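PDB 3EFE: ThiJ/pfpI family protein from Bacillus anthracis, which is of unproven function but belongs to the DJ-1/PfpI family, whose characterised members include chaperones, proteases and glyoxalases built on a class I glutamine amidotransferase-like fold. Local coordinates for residues Ala114-Ala119 against Met139-Tyr144; Gly122-Arg127 against Ala159-Ala164; His129-Leu134 against Lys148-Gly153. All coordinates share one frame; numbering follows the deposited sequence.

Contact 1: residues Ala114-Ala119 against Met139-Tyr144; sequences ATDALA and MVCPNY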
ATOM      1  N   ALA D 114       9.432 -10.040  -7.572  1.00 38.02           N
ATOM      2  CA  ALA D 114       8.843 -11.396  -7.773  1.00 37.46           C
ATOM      3  C   ALA D 114       8.854 -11.829  -9.273  1.00 37.41           C
ATOM      4  O   ALA D 114       8.987 -12.976  -9.612  1.00 36.86           O
ATOM      5  CB  ALA D 114       7.470 -11.486  -7.151  1.00 36.97           C
ATOM      6  N   THR D 115       8.689 -10.867 -10.141  1.00 37.58           N
ATOM      7  CA  THR D 115       8.810 -10.979 -11.602  1.00 40.16           C
ATOM      8  C   THR D 115      10.156 -11.565 -12.097  1.00 41.60           C
ATOM      9  O   THR D 115      10.182 -12.483 -12.940  1.00 42.42           O
ATOM     10  CB  THR D 115       8.619  -9.548 -12.088  1.00 40.00           C
ATOM     11  OG1 THR D 115       7.258  -9.348 -12.472  1.00 41.19           O
ATOM     12  CG2 THR D 115       9.486  -9.193 -13.035  1.00 38.53           C
ATOM     13  N   ASP D 116      11.245 -11.062 -11.524  1.00 41.91           N
ATOM     14  CA  ASP D 116      12.562 -11.660 -11.658  1.00 43.48           C
ATOM     15  C   ASP D 116      12.700 -13.063 -11.029  1.00 43.91           C
ATOM     16  O   ASP D 116      13.353 -13.921 -11.630  1.00 44.07           O
ATOM     17  CB  ASP D 116      13.626 -10.688 -11.143  1.00 43.79           C
ATOM     18  CG  ASP D 116      13.799  -9.488 -12.077  1.00 47.90           C
ATOM     19  OD1 ASP D 116      13.272  -9.587 -13.217  1.00 53.71           O
ATOM     20  OD2 ASP D 116      14.467  -8.482 -11.732  1.00 51.11           O
ATOM     21  N   ALA D 117      12.056 -13.354  -9.895  1.00 44.90           N
ATOM     22  CA  ALA D 117      12.064 -14.769  -9.395  1.00 45.46           C
ATOM     23  C   ALA D 117      11.539 -15.755 -10.458  1.00 46.56           C
ATOM     24  O   ALA D 117      12.143 -16.820 -10.720  1.00 47.60           O
ATOM     25  CB  ALA D 117      11.275 -14.907  -8.160  1.00 46.20           C
ATOM     26  N   LEU D 118      10.437 -15.364 -11.080  1.00 45.92           N
ATOM     27  CA  LEU D 118       9.764 -16.136 -12.078  1.00 46.30           C
ATOM     28  C   LEU D 118      10.545 -16.201 -13.372  1.00 46.51           C
ATOM     29  O   LEU D 118      10.621 -17.246 -14.005  1.00 46.73           O
ATOM     30  CB  LEU D 118       8.382 -15.514 -12.389  1.00 46.48           C
ATOM     31  CG  LEU D 118       7.116 -15.976 -11.659  1.00 46.10           C
ATOM     32  CD1 LEU D 118       7.321 -16.245 -10.212  1.00 47.02           C
ATOM     33  CD2 LEU D 118       6.045 -14.950 -11.826  1.00 45.40           C
ATOM     34  N   ALA D 119      11.027 -15.056 -13.827  1.00 47.15           N
ATOM     35  CA  ALA D 119      11.910 -15.002 -14.999  1.00 46.59           C
ATOM     36  C   ALA D 119      13.082 -15.988 -14.867  1.00 46.64           C
ATOM     37  O   ALA D 119      13.389 -16.746 -15.788  1.00 46.86           O
ATOM     38  CB  ALA D 119      12.418 -13.588 -15.203  1.00 46.89           C
ATOM     39  N   MET D 139      20.461  -9.357 -16.805  1.00 41.79           N
ATOM     40  CA  MET D 139      21.700  -9.507 -16.035  1.00 41.77           C
ATOM     41  C   MET D 139      21.475 -10.424 -14.889  1.00 43.24           C
ATOM     42  O   MET D 139      22.330 -11.239 -14.554  1.00 43.28           O
ATOM     43  CB  MET D 139      22.191  -8.197 -15.457  1.00 42.22           C
ATOM     44  CG  MET D 139      23.395  -8.385 -14.363  1.00 42.01           C
ATOM     45  SD  MET D 139      23.760  -6.798 -13.713  1.00 40.14           S
ATOM     46  CE  MET D 139      22.448  -6.434 -12.684  1.00 41.01           C
ATOM     47  N   VAL D 140      20.300 -10.306 -14.220  1.00 44.27           N
ATOM     48  CA  VAL D 140      20.108 -10.886 -12.882  1.00 44.64           C
ATOM     49  C   VAL D 140      19.490 -12.302 -12.956  1.00 45.42           C
ATOM     50  O   VAL D 140      19.528 -13.021 -11.958  1.00 44.57           O
ATOM     51  CB  VAL D 140      19.366  -9.798 -12.008  1.00 44.94           C
ATOM     52  CG1 VAL D 140      19.000 -10.247 -10.699  1.00 41.99           C
ATOM     53  CG2 VAL D 140      20.190  -8.559 -11.988  1.00 44.04           C
ATOM     54  N   CYS D 141      19.025 -12.645 -14.178  1.00 45.60           N
ATOM     55  CA  CYS D 141      18.361 -13.927 -14.454  1.00 45.99           C
ATOM     56  C   CYS D 141      19.012 -14.720 -15.627  1.00 47.20           C
ATOM     57  O   CYS D 141      18.545 -14.651 -16.789  1.00 45.44           O
ATOM     58  CB  CYS D 141      16.888 -13.702 -14.799  1.00 45.65           C
ATOM     59  SG  CYS D 141      16.001 -12.757 -13.572  1.00 44.56           S
ATOM     60  N   PRO D 142      20.078 -15.498 -15.318  1.00 48.19           N
ATOM     61  CA  PRO D 142      20.762 -16.392 -16.266  1.00 48.66           C
ATOM     62  C   PRO D 142      19.850 -17.335 -17.103  1.00 49.55           C
ATOM     63  O   PRO D 142      20.100 -17.501 -18.313  1.00 48.57           O
ATOM     64  CB  PRO D 142      21.672 -17.258 -15.378  1.00 48.92           C
ATOM     65  CG  PRO D 142      21.477 -16.819 -13.964  1.00 49.76           C
ATOM     66  CD  PRO D 142      20.728 -15.505 -13.998  1.00 49.23           C
ATOM     67  N   ASN D 143      18.863 -17.981 -16.453  1.00 49.85           N
ATOM     68  CA  ASN D 143      17.994 -18.939 -17.143  1.00 50.42           C
ATOM     69  C   ASN D 143      16.705 -18.325 -17.755  1.00 49.47           C
ATOM     70  O   ASN D 143      15.741 -19.049 -18.033  1.00 49.94           O
ATOM     71  CB  ASN D 143      17.739 -20.313 -16.394  1.00 51.71           C
ATOM     72  CG  ASN D 143      17.994 -20.290 -14.871  1.00 56.20           C
ATOM     73  OD1 ASN D 143      17.794 -19.277 -14.197  1.00 66.54           O
ATOM     74  ND2 ASN D 143      18.357 -21.458 -14.311  1.00 54.03           N
ATOM     75  N   TYR D 144      16.742 -17.002 -17.998  1.00 46.85           N
ATOM     76  CA  TYR D 144      15.642 -16.249 -18.606  1.00 46.38           C
ATOM     77  C   TYR D 144      15.814 -16.194 -20.100  1.00 45.70           C
ATOM     78  O   TYR D 144      16.823 -15.747 -20.586  1.00 46.04           O
ATOM     79  CB  TYR D 144      15.565 -14.836 -18.008  1.00 42.89           C
ATOM     80  CG  TYR D 144      14.663 -13.867 -18.710  1.00 42.32           C
ATOM     81  CD1 TYR D 144      13.295 -14.038 -18.739  1.00 39.89           C
ATOM     82  CD2 TYR D 144      15.170 -12.734 -19.307  1.00 40.00           C
ATOM     83  CE1 TYR D 144      12.473 -13.119 -19.416  1.00 38.04           C
ATOM     84  CE2 TYR D 144      14.324 -11.800 -19.976  1.00 36.76           C
ATOM     85  CZ  TYR D 144      13.005 -11.994 -19.999  1.00 36.22           C
ATOM     86  OH  TYR D 144      12.209 -11.045 -20.636  1.00 36.09           O
TER

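Contact 2: residues Gly122-Arg127 against Ala159-Ala164; sequences GYLDTR and ANLVTA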
ATOM      1  N   GLY D 122      12.317 -19.926 -15.627  1.00 48.30           N
ATOM      2  CA  GLY D 122      11.929 -20.239 -16.993  1.00 47.69           C
ATOM      3  C   GLY D 122      10.517 -19.847 -17.316  1.00 47.96           C
ATOM      4  O   GLY D 122      10.070 -19.946 -18.505  1.00 47.58           O
ATOM      5  N   TYR D 123       9.762 -19.416 -16.287  1.00 48.33           N
ATOM      6  CA  TYR D 123       8.282 -19.358 -16.471  1.00 46.83           C
ATOM      7  C   TYR D 123       7.797 -18.213 -17.357  1.00 46.54           C
ATOM      8  O   TYR D 123       6.671 -18.279 -17.848  1.00 48.05           O
ATOM      9  CB  TYR D 123       7.529 -19.284 -15.166  1.00 46.93           C
ATOM     10  CG  TYR D 123       7.823 -20.301 -14.069  1.00 46.89           C
ATOM     11  CD1 TYR D 123       7.911 -21.638 -14.326  1.00 47.06           C
ATOM     12  CD2 TYR D 123       7.893 -19.896 -12.729  1.00 47.11           C
ATOM     13  CE1 TYR D 123       8.096 -22.560 -13.280  1.00 46.04           C
ATOM     14  CE2 TYR D 123       8.094 -20.804 -11.695  1.00 46.56           C
ATOM     15  CZ  TYR D 123       8.161 -22.138 -11.986  1.00 46.22           C
ATOM     16  OH  TYR D 123       8.360 -23.047 -10.965  1.00 47.52           O
ATOM     17  N   LEU D 124       8.611 -17.180 -17.575  1.00 45.81           N
ATOM     18  CA  LEU D 124       8.257 -16.046 -18.479  1.00 46.38           C
ATOM     19  C   LEU D 124       8.835 -16.209 -19.934  1.00 46.89           C
ATOM     20  O   LEU D 124       8.844 -15.288 -20.791  1.00 45.11           O
ATOM     21  CB  LEU D 124       8.761 -14.723 -17.857  1.00 45.55           C
ATOM     22  CG  LEU D 124       8.442 -14.347 -16.391  1.00 44.15           C
ATOM     23  CD1 LEU D 124       8.927 -12.947 -16.111  1.00 42.38           C
ATOM     24  CD2 LEU D 124       6.938 -14.437 -16.004  1.00 42.07           C
ATOM     25  N   ASP D 125       9.385 -17.390 -20.182  1.00 48.84           N
ATOM     26  CA  ASP D 125      10.075 -17.660 -21.439  1.00 49.73           C
ATOM     27  C   ASP D 125       9.114 -17.642 -22.560  1.00 50.94           C
ATOM     28  O   ASP D 125       9.525 -17.268 -23.640  1.00 51.72           O
ATOM     29  CB  ASP D 125      10.798 -19.015 -21.417  1.00 50.07           C
ATOM     30  CG  ASP D 125      12.114 -18.951 -20.686  1.00 48.18           C
ATOM     31  OD1 ASP D 125      12.416 -17.860 -20.171  1.00 46.99           O
ATOM     32  OD2 ASP D 125      12.841 -19.971 -20.608  1.00 49.18           O
ATOM     33  N   THR D 126       7.838 -18.015 -22.317  1.00 51.82           N
ATOM     34  CA  THR D 126       6.847 -18.030 -23.393  1.00 52.53           C
ATOM     35  C   THR D 126       5.503 -17.410 -22.979  1.00 53.95           C
ATOM     36  O   THR D 126       4.454 -17.710 -23.581  1.00 54.83           O
ATOM     37  CB  THR D 126       6.687 -19.455 -24.017  1.00 52.60           C
ATOM     38  OG1 THR D 126       6.763 -20.456 -22.985  1.00 53.23           O
ATOM     39  CG2 THR D 126       7.821 -19.732 -25.084  1.00 51.71           C
ATOM     40  N   ARG D 127       5.539 -16.516 -21.980  1.00 53.88           N
ATOM     41  CA  ARG D 127       4.350 -15.706 -21.641  1.00 53.39           C
ATOM     42  C   ARG D 127       4.648 -14.210 -21.801  1.00 52.46           C
ATOM     43  O   ARG D 127       5.777 -13.793 -21.539  1.00 51.95           O
ATOM     44  CB  ARG D 127       3.927 -16.012 -20.219  1.00 53.09           C
ATOM     45  CG  ARG D 127       3.669 -17.441 -19.980  1.00 53.83           C
ATOM     46  CD  ARG D 127       3.456 -17.698 -18.533  1.00 57.44           C
ATOM     47  NE  ARG D 127       2.375 -18.658 -18.339  1.00 62.38           N
ATOM     48  CZ  ARG D 127       2.540 -19.903 -17.889  1.00 64.76           C
ATOM     49  NH1 ARG D 127       1.440 -20.679 -17.807  1.00 64.28           N
ATOM     50  NH2 ARG D 127       3.765 -20.369 -17.518  1.00 63.67           N
ATOM     51  N   ALA D 159      -3.190 -14.936 -20.104  1.00 43.91           N
ATOM     52  CA  ALA D 159      -3.843 -16.129 -19.588  1.00 42.95           C
ATOM     53  C   ALA D 159      -3.830 -15.878 -18.070  1.00 42.39           C
ATOM     54  O   ALA D 159      -4.281 -14.818 -17.659  1.00 41.92           O
ATOM     55  CB  ALA D 159      -3.101 -17.454 -20.012  1.00 41.94           C
ATOM     56  N   ASN D 160      -3.259 -16.795 -17.279  1.00 41.57           N
ATOM     57  CA  ASN D 160      -3.423 -16.808 -15.821  1.00 41.08           C
ATOM     58  C   ASN D 160      -2.188 -16.259 -15.085  1.00 40.53           C
ATOM     59  O   ASN D 160      -1.905 -16.659 -13.948  1.00 39.78           O
ATOM     60  CB  ASN D 160      -3.717 -18.243 -15.344  1.00 40.85           C
ATOM     61  CG  ASN D 160      -2.534 -19.207 -15.584  1.00 42.21           C
ATOM     62  OD1 ASN D 160      -1.937 -19.220 -16.678  1.00 38.25           O
ATOM     63  ND2 ASN D 160      -2.192 -20.003 -14.563  1.00 40.61           N
ATOM     64  N   LEU D 161      -1.439 -15.378 -15.765  1.00 39.78           N
ATOM     65  CA  LEU D 161      -0.293 -14.694 -15.176  1.00 39.31           C
ATOM     66  C   LEU D 161      -0.448 -13.180 -15.350  1.00 39.40           C
ATOM     67  O   LEU D 161      -0.729 -12.685 -16.444  1.00 39.21           O
ATOM     68  CB  LEU D 161       1.003 -15.144 -15.833  1.00 40.12           C
ATOM     69  CG  LEU D 161       2.268 -14.388 -15.394  1.00 38.95           C
ATOM     70  CD1 LEU D 161       2.836 -14.957 -14.069  1.00 35.24           C
ATOM     71  CD2 LEU D 161       3.295 -14.422 -16.512  1.00 37.47           C
ATOM     72  N   VAL D 162      -0.273 -12.449 -14.253  1.00 38.82           N
ATOM     73  CA  VAL D 162      -0.163 -10.992 -14.308  1.00 37.63           C
ATOM     74  C   VAL D 162       1.213 -10.622 -13.714  1.00 36.23           C
ATOM     75  O   VAL D 162       1.586 -11.086 -12.647  1.00 35.88           O
ATOM     76  CB  VAL D 162      -1.364 -10.279 -13.558  1.00 37.64           C
ATOM     77  CG1 VAL D 162      -1.229  -8.804 -13.646  1.00 35.69           C
ATOM     78  CG2 VAL D 162      -2.705 -10.725 -14.154  1.00 38.91           C
ATOM     79  N   THR D 163       1.978  -9.832 -14.457  1.00 35.92           N
ATOM     80  CA  THR D 163       3.257  -9.247 -13.981  1.00 35.12           C
ATOM     81  C   THR D 163       3.172  -7.701 -14.043  1.00 34.72           C
ATOM     82  O   THR D 163       2.422  -7.112 -14.837  1.00 34.53           O
ATOM     83  CB  THR D 163       4.425  -9.708 -14.799  1.00 33.99           C
ATOM     84  OG1 THR D 163       4.073  -9.567 -16.172  1.00 33.76           O
ATOM     85  CG2 THR D 163       4.801 -11.144 -14.457  1.00 33.21           C
ATOM     86  N   ALA D 164       3.949  -7.051 -13.208  1.00 33.61           N
ATOM     87  CA  ALA D 164       3.940  -5.602 -13.216  1.00 33.44           C
ATOM     88  C   ALA D 164       5.242  -5.069 -12.668  1.00 31.95           C
ATOM     89  O   ALA D 164       5.917  -5.711 -11.876  1.00 33.54           O
ATOM     90  CB  ALA D 164       2.755  -5.060 -12.355  1.00 31.91           C
TER

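Contact 3: residues His129-Leu134 against Lys148-Gly153; sequences HTSNNL and KFYELG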
ATOM      1  N   HIS D 129       4.930 -10.560 -20.573  1.00 49.54           N
ATOM      2  CA  HIS D 129       5.261 -10.133 -19.230  1.00 47.95           C
ATOM      3  C   HIS D 129       5.986  -8.814 -19.280  1.00 46.34           C
ATOM      4  O   HIS D 129       6.499  -8.386 -20.325  1.00 46.41           O
ATOM      5  CB  HIS D 129       6.126 -11.157 -18.559  1.00 47.77           C
ATOM      6  CG  HIS D 129       7.410 -11.412 -19.284  1.00 49.37           C
ATOM      7  ND1 HIS D 129       8.576 -10.725 -19.003  1.00 48.24           N
ATOM      8  CD2 HIS D 129       7.700 -12.250 -20.304  1.00 46.69           C
ATOM      9  CE1 HIS D 129       9.527 -11.157 -19.807  1.00 48.25           C
ATOM     10  NE2 HIS D 129       9.023 -12.079 -20.605  1.00 46.96           N
ATOM     11  N   THR D 130       6.004  -8.163 -18.133  1.00 44.43           N
ATOM     12  CA  THR D 130       6.878  -7.040 -17.899  1.00 43.48           C
ATOM     13  C   THR D 130       7.699  -7.251 -16.593  1.00 43.11           C
ATOM     14  O   THR D 130       7.639  -8.289 -15.942  1.00 43.28           O
ATOM     15  CB  THR D 130       6.072  -5.756 -17.964  1.00 43.57           C
ATOM     16  OG1 THR D 130       6.951  -4.671 -18.194  1.00 41.82           O
ATOM     17  CG2 THR D 130       5.214  -5.518 -16.703  1.00 42.77           C
ATOM     18  N   SER D 131       8.532  -6.290 -16.271  1.00 42.97           N
ATOM     19  CA  SER D 131       9.357  -6.302 -15.049  1.00 41.72           C
ATOM     20  C   SER D 131       9.753  -4.876 -14.825  1.00 41.07           C
ATOM     21  O   SER D 131       9.362  -4.019 -15.569  1.00 41.57           O
ATOM     22  CB  SER D 131      10.578  -7.220 -15.143  1.00 41.11           C
ATOM     23  OG  SER D 131      11.595  -6.744 -16.013  1.00 41.55           O
ATOM     24  N   ASN D 132      10.506  -4.606 -13.784  1.00 40.91           N
ATOM     25  CA  ASN D 132      11.014  -3.269 -13.579  1.00 40.81           C
ATOM     26  C   ASN D 132      11.836  -2.764 -14.735  1.00 39.66           C
ATOM     27  O   ASN D 132      11.696  -1.639 -15.128  1.00 38.76           O
ATOM     28  CB  ASN D 132      11.784  -3.195 -12.246  1.00 41.29           C
ATOM     29  CG  ASN D 132      10.840  -3.283 -11.048  1.00 46.01           C
ATOM     30  OD1 ASN D 132       9.723  -2.738 -11.089  1.00 48.54           O
ATOM     31  ND2 ASN D 132      11.297  -3.939  -9.946  1.00 51.73           N
ATOM     32  N   ASN D 133      12.708  -3.605 -15.262  1.00 39.53           N
ATOM     33  CA  ASN D 133      13.638  -3.203 -16.320  1.00 39.07           C
ATOM     34  C   ASN D 133      14.165  -4.469 -17.013  1.00 37.77           C
ATOM     35  O   ASN D 133      14.703  -5.378 -16.342  1.00 35.91           O
ATOM     36  CB  ASN D 133      14.828  -2.443 -15.684  1.00 39.43           C
ATOM     37  CG  ASN D 133      15.870  -2.030 -16.714  1.00 40.58           C
ATOM     38  OD1 ASN D 133      16.931  -2.663 -16.827  1.00 35.49           O
ATOM     39  ND2 ASN D 133      15.550  -0.974 -17.504  1.00 38.25           N
ATOM     40  N   LEU D 134      14.001  -4.524 -18.325  1.00 36.90           N
ATOM     41  CA  LEU D 134      14.507  -5.629 -19.118  1.00 37.82           C
ATOM     42  C   LEU D 134      16.014  -5.923 -18.926  1.00 37.79           C
ATOM     43  O   LEU D 134      16.394  -7.081 -18.622  1.00 36.93           O
ATOM     44  CB  LEU D 134      14.301  -5.282 -20.568  1.00 38.23           C
ATOM     45  CG  LEU D 134      14.703  -6.338 -21.602  1.00 37.56           C
ATOM     46  CD1 LEU D 134      14.073  -7.723 -21.266  1.00 35.56           C
ATOM     47  CD2 LEU D 134      14.222  -5.769 -22.881  1.00 38.43           C
ATOM     48  N   LYS D 148      11.761 -11.849 -25.953  1.00 52.09           N
ATOM     49  CA  LYS D 148      10.885 -11.619 -27.102  1.00 52.47           C
ATOM     50  C   LYS D 148       9.457 -11.215 -26.620  1.00 53.18           C
ATOM     51  O   LYS D 148       8.813 -10.319 -27.212  1.00 54.13           O
ATOM     52  CB  LYS D 148      10.904 -12.921 -27.973  1.00 52.96           C
ATOM     53  CG  LYS D 148       9.976 -13.013 -29.135  1.00 52.51           C
ATOM     54  CD  LYS D 148      10.559 -12.329 -30.347  1.00 53.76           C
ATOM     55  CE  LYS D 148       9.524 -12.323 -31.530  1.00 53.70           C
ATOM     56  NZ  LYS D 148       9.444 -13.604 -32.329  1.00 49.87           N
ATOM     57  N   PHE D 149       9.022 -11.892 -25.541  1.00 52.61           N
ATOM     58  CA  PHE D 149       7.714 -11.775 -24.874  1.00 51.66           C
ATOM     59  C   PHE D 149       7.507 -10.599 -23.924  1.00 50.84           C
ATOM     60  O   PHE D 149       6.364 -10.313 -23.508  1.00 51.32           O
ATOM     61  CB  PHE D 149       7.433 -13.071 -24.117  1.00 52.83           C
ATOM     62  CG  PHE D 149       7.199 -14.224 -25.042  1.00 55.01           C
ATOM     63  CD1 PHE D 149       5.906 -14.476 -25.548  1.00 56.03           C
ATOM     64  CD2 PHE D 149       8.277 -15.011 -25.497  1.00 55.20           C
ATOM     65  CE1 PHE D 149       5.692 -15.517 -26.468  1.00 56.19           C
ATOM     66  CE2 PHE D 149       8.072 -16.051 -26.406  1.00 54.64           C
ATOM     67  CZ  PHE D 149       6.772 -16.307 -26.888  1.00 55.04           C
ATOM     68  N   TYR D 150       8.601  -9.918 -23.634  1.00 48.59           N
ATOM     69  CA  TYR D 150       8.655  -8.789 -22.785  1.00 48.56           C
ATOM     70  C   TYR D 150       8.041  -7.540 -23.379  1.00 48.00           C
ATOM     71  O   TYR D 150       8.417  -7.124 -24.458  1.00 47.44           O
ATOM     72  CB  TYR D 150      10.136  -8.489 -22.413  1.00 46.99           C
ATOM     73  CG  TYR D 150      10.302  -7.443 -21.322  1.00 46.63           C
ATOM     74  CD1 TYR D 150      10.553  -7.822 -20.018  1.00 45.31           C
ATOM     75  CD2 TYR D 150      10.184  -6.065 -21.606  1.00 44.94           C
ATOM     76  CE1 TYR D 150      10.687  -6.878 -18.992  1.00 44.87           C
ATOM     77  CE2 TYR D 150      10.304  -5.132 -20.617  1.00 45.44           C
ATOM     78  CZ  TYR D 150      10.557  -5.552 -19.298  1.00 45.23           C
ATOM     79  OH  TYR D 150      10.682  -4.634 -18.305  1.00 44.45           O
ATOM     80  N   GLU D 151       7.190  -6.890 -22.582  1.00 48.76           N
ATOM     81  CA  GLU D 151       6.523  -5.637 -22.918  1.00 50.42           C
ATOM     82  C   GLU D 151       6.815  -4.538 -21.918  1.00 49.40           C
ATOM     83  O   GLU D 151       7.340  -4.802 -20.865  1.00 49.65           O
ATOM     84  CB  GLU D 151       5.007  -5.858 -22.949  1.00 50.17           C
ATOM     85  CG  GLU D 151       4.560  -6.614 -24.114  1.00 53.18           C
ATOM     86  CD  GLU D 151       3.119  -7.021 -23.988  1.00 55.85           C
ATOM     87  OE1 GLU D 151       2.326  -6.254 -23.364  1.00 63.50           O
ATOM     88  OE2 GLU D 151       2.772  -8.107 -24.526  1.00 65.63           O
ATOM     89  N   LEU D 152       6.448  -3.301 -22.252  1.00 50.08           N
ATOM     90  CA  LEU D 152       6.769  -2.105 -21.416  1.00 50.59           C
ATOM     91  C   LEU D 152       5.806  -1.969 -20.256  1.00 50.17           C
ATOM     92  O   LEU D 152       6.163  -1.413 -19.240  1.00 51.99           O
ATOM     93  CB  LEU D 152       6.744  -0.797 -22.240  1.00 51.14           C
ATOM     94  CG  LEU D 152       8.091  -0.135 -22.614  1.00 53.00           C
ATOM     95  CD1 LEU D 152       9.198  -1.136 -23.103  1.00 53.53           C
ATOM     96  CD2 LEU D 152       7.857   0.995 -23.650  1.00 52.43           C
ATOM     97  N   GLY D 153       4.580  -2.462 -20.412  1.00 48.93           N
ATOM     98  CA  GLY D 153       3.671  -2.535 -19.297  1.00 47.58           C
ATOM     99  C   GLY D 153       3.277  -1.139 -18.979  1.00 45.17           C
ATOM    100  O   GLY D 153       2.920  -0.418 -19.881  1.00 46.10           O
TER

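Contact 1: residues Ala114-Ala119 against Met139-Tyr144
Tyr144 and Cys141 close over the last turn of helix 113-119, where the methyl of Ala119 serves both. The tyrosine can be followed outward from its backbone. Its CB lies 3.6 Å from Ala119 O, beside the carbonyl that ends the segment. CG is the first ring atom to approach the alanine methyl, and CD1 then settles closer, 3.7 Å from Ala119 CB, with the methyl reaching the ring obliquely. With CG anti to the backbone N (chi1 169°), the ring is carried on past the alanine. The side chain also packs on Leu134 and Thr137 of helix 134-140, and its OH lies near His129 and Tyr150.

From the start of the turn, the sulfur of Cys141 meets the same methyl from another direction, with SG 4.0 Å from Ala119 CB. The same sulfur rests 3.5 Å from Asp116 O and 4.0 Å from Asp116 CB, so it occupies the step between two residues one helical turn apart. Cys141 has just left helix 134-140, and a type I beta turn from Cys141 to Tyr144, closed by Tyr144 N bonding to Cys141 O at 3.2 Å, brings the sulfur and the phenol ring to the same helix. The carboxylate of Asp116 is engaged elsewhere, its OD1 hydrogen-bonded to Thr137 OG1.

On its other flank, helix 113-119 packs through Ala114, Ala117 and Leu118 on strand 77-80 and helix 92-104. It follows strand 107-111, in the place where this superfamily has its nucleophile elbow. No hydrogen bond spans the two segments, so the fit of a small methyl, a sulfur and a ring holds the turn here by van der Waals contact, while Asp116 and Thr137 supply a polar link between the two helices.

Contact 2: residues Gly122-Arg127 against Ala159-Ala164
Asn160 and Leu161 present their side chains to Arg127, and Leu161 continues to Leu124. At the start of the second segment the amide of Asn160 sits beside the guanidinium. Its OD1 is 3.8 Å from Arg127 NH1, too long for a hydrogen bond, and the two flat groups are turned 64° apart. Its ND2 is bonded to the backbone oxygens of Thr106 and Leu102. The guanidinium in turn has Tyr123 O at its edge, in plane.

Next comes Leu161, the first residue of strand 161-164, with CG anti to the backbone N (chi1 174°). That torsion sends CD2 across to the loop, where it makes two contacts: Leu124 CD2 at 3.7 Å, the leucines crossing at about a right angle, and the aliphatic part of the arginine, with Arg127 CD at 3.9 Å. Two residues on, Thr163 again faces the loop, its CG2 4.2 Å from Leu124 CD2, while its OG1 bonds to Thr130 N.

The loop segment leaves helix 113-119 through a Schellman motif at Gly122, whose phi is positive, and then folds through a type I turn closed by Asp125 N on Gly122 O. Leu124 also packs on Leu118 and Ala119 of helix 113-119, and Leu161 meets Leu118 as well.

The nearest backbones, at Arg127 and Leu161, remain 8.0 Å apart between CA atoms, so the two segments meet through side chains. Apolar packing thus carries the contact, with the buried Thr163 hydroxyl satisfied by Thr130 N. On the partly exposed side the arginine lends its carbons to the leucine, while its guanidinium lies beside Tyr123 O and Asn160.

Contact 3: residues His129-Leu134 against Lys148-Gly153
His129 and Tyr150 are joined by a single parallel-type backbone bridge. His129 N donates to Phe149 O at 3.3 Å, from above the carbonyl plane, and Glu151 N donates to His129 O at 2.8 Å, a nearly straight bond of 165°. Thr130 OG1 then gives its proton to Glu151 O at 2.7 Å, so three consecutive polar links join the two segments.

The phenol of Tyr150 extends the pairing: its OH shares a 3.2 Å hydrogen bond with Ser131 OG, which approaches the ring at its edge, in plane, and is also bonded to Thr137 OG1. One face of this ring receives Leu134 CD1 in a CH-pi contact, 4.0 Å from the centroid; the opposite face lies on Thr130 CA and His129 O. The imidazole of His129 stands almost perpendicular to the phenol, at 85°, and has Tyr150 CA over one face, while its NE2 bonds to Gly146 O. Glu151 turns its carboxylate to Lys128 in a salt bridge.

Thr130 N is satisfied by Thr163 OG1 of strand 161-164, and Asn133 caps helix 134-140 through OD1 to Tyr136 N. The contact therefore closes the excursion that contains helix 134-140, with Ser131 set against helix 113-119 and both Thr130 and Glu151 touching strand 155-158 at the sheet edge.

All three contacts involve the connection from helix 113-119 to the last two sheet strands in sequence. Contacts 1 and 2 are small and largely buried, and neither has a hydrogen bond across it. They share helix 113-119 as support: Leu124 of contact 2 packs its CD1 on Ala119 of contact 1. Contact 3 buries more than twice the area of either, is only partly buried, and is the one held by backbone and hydroxyl hydrogen bonds. It lies nested within the loop closed by contact 2 and is tied to it by Thr130 and Thr163. Chemistry thus shifts from apolar packing beside the helix to mixed polar and CH-pi contacts where the two loops flanking helix 134-140 meet.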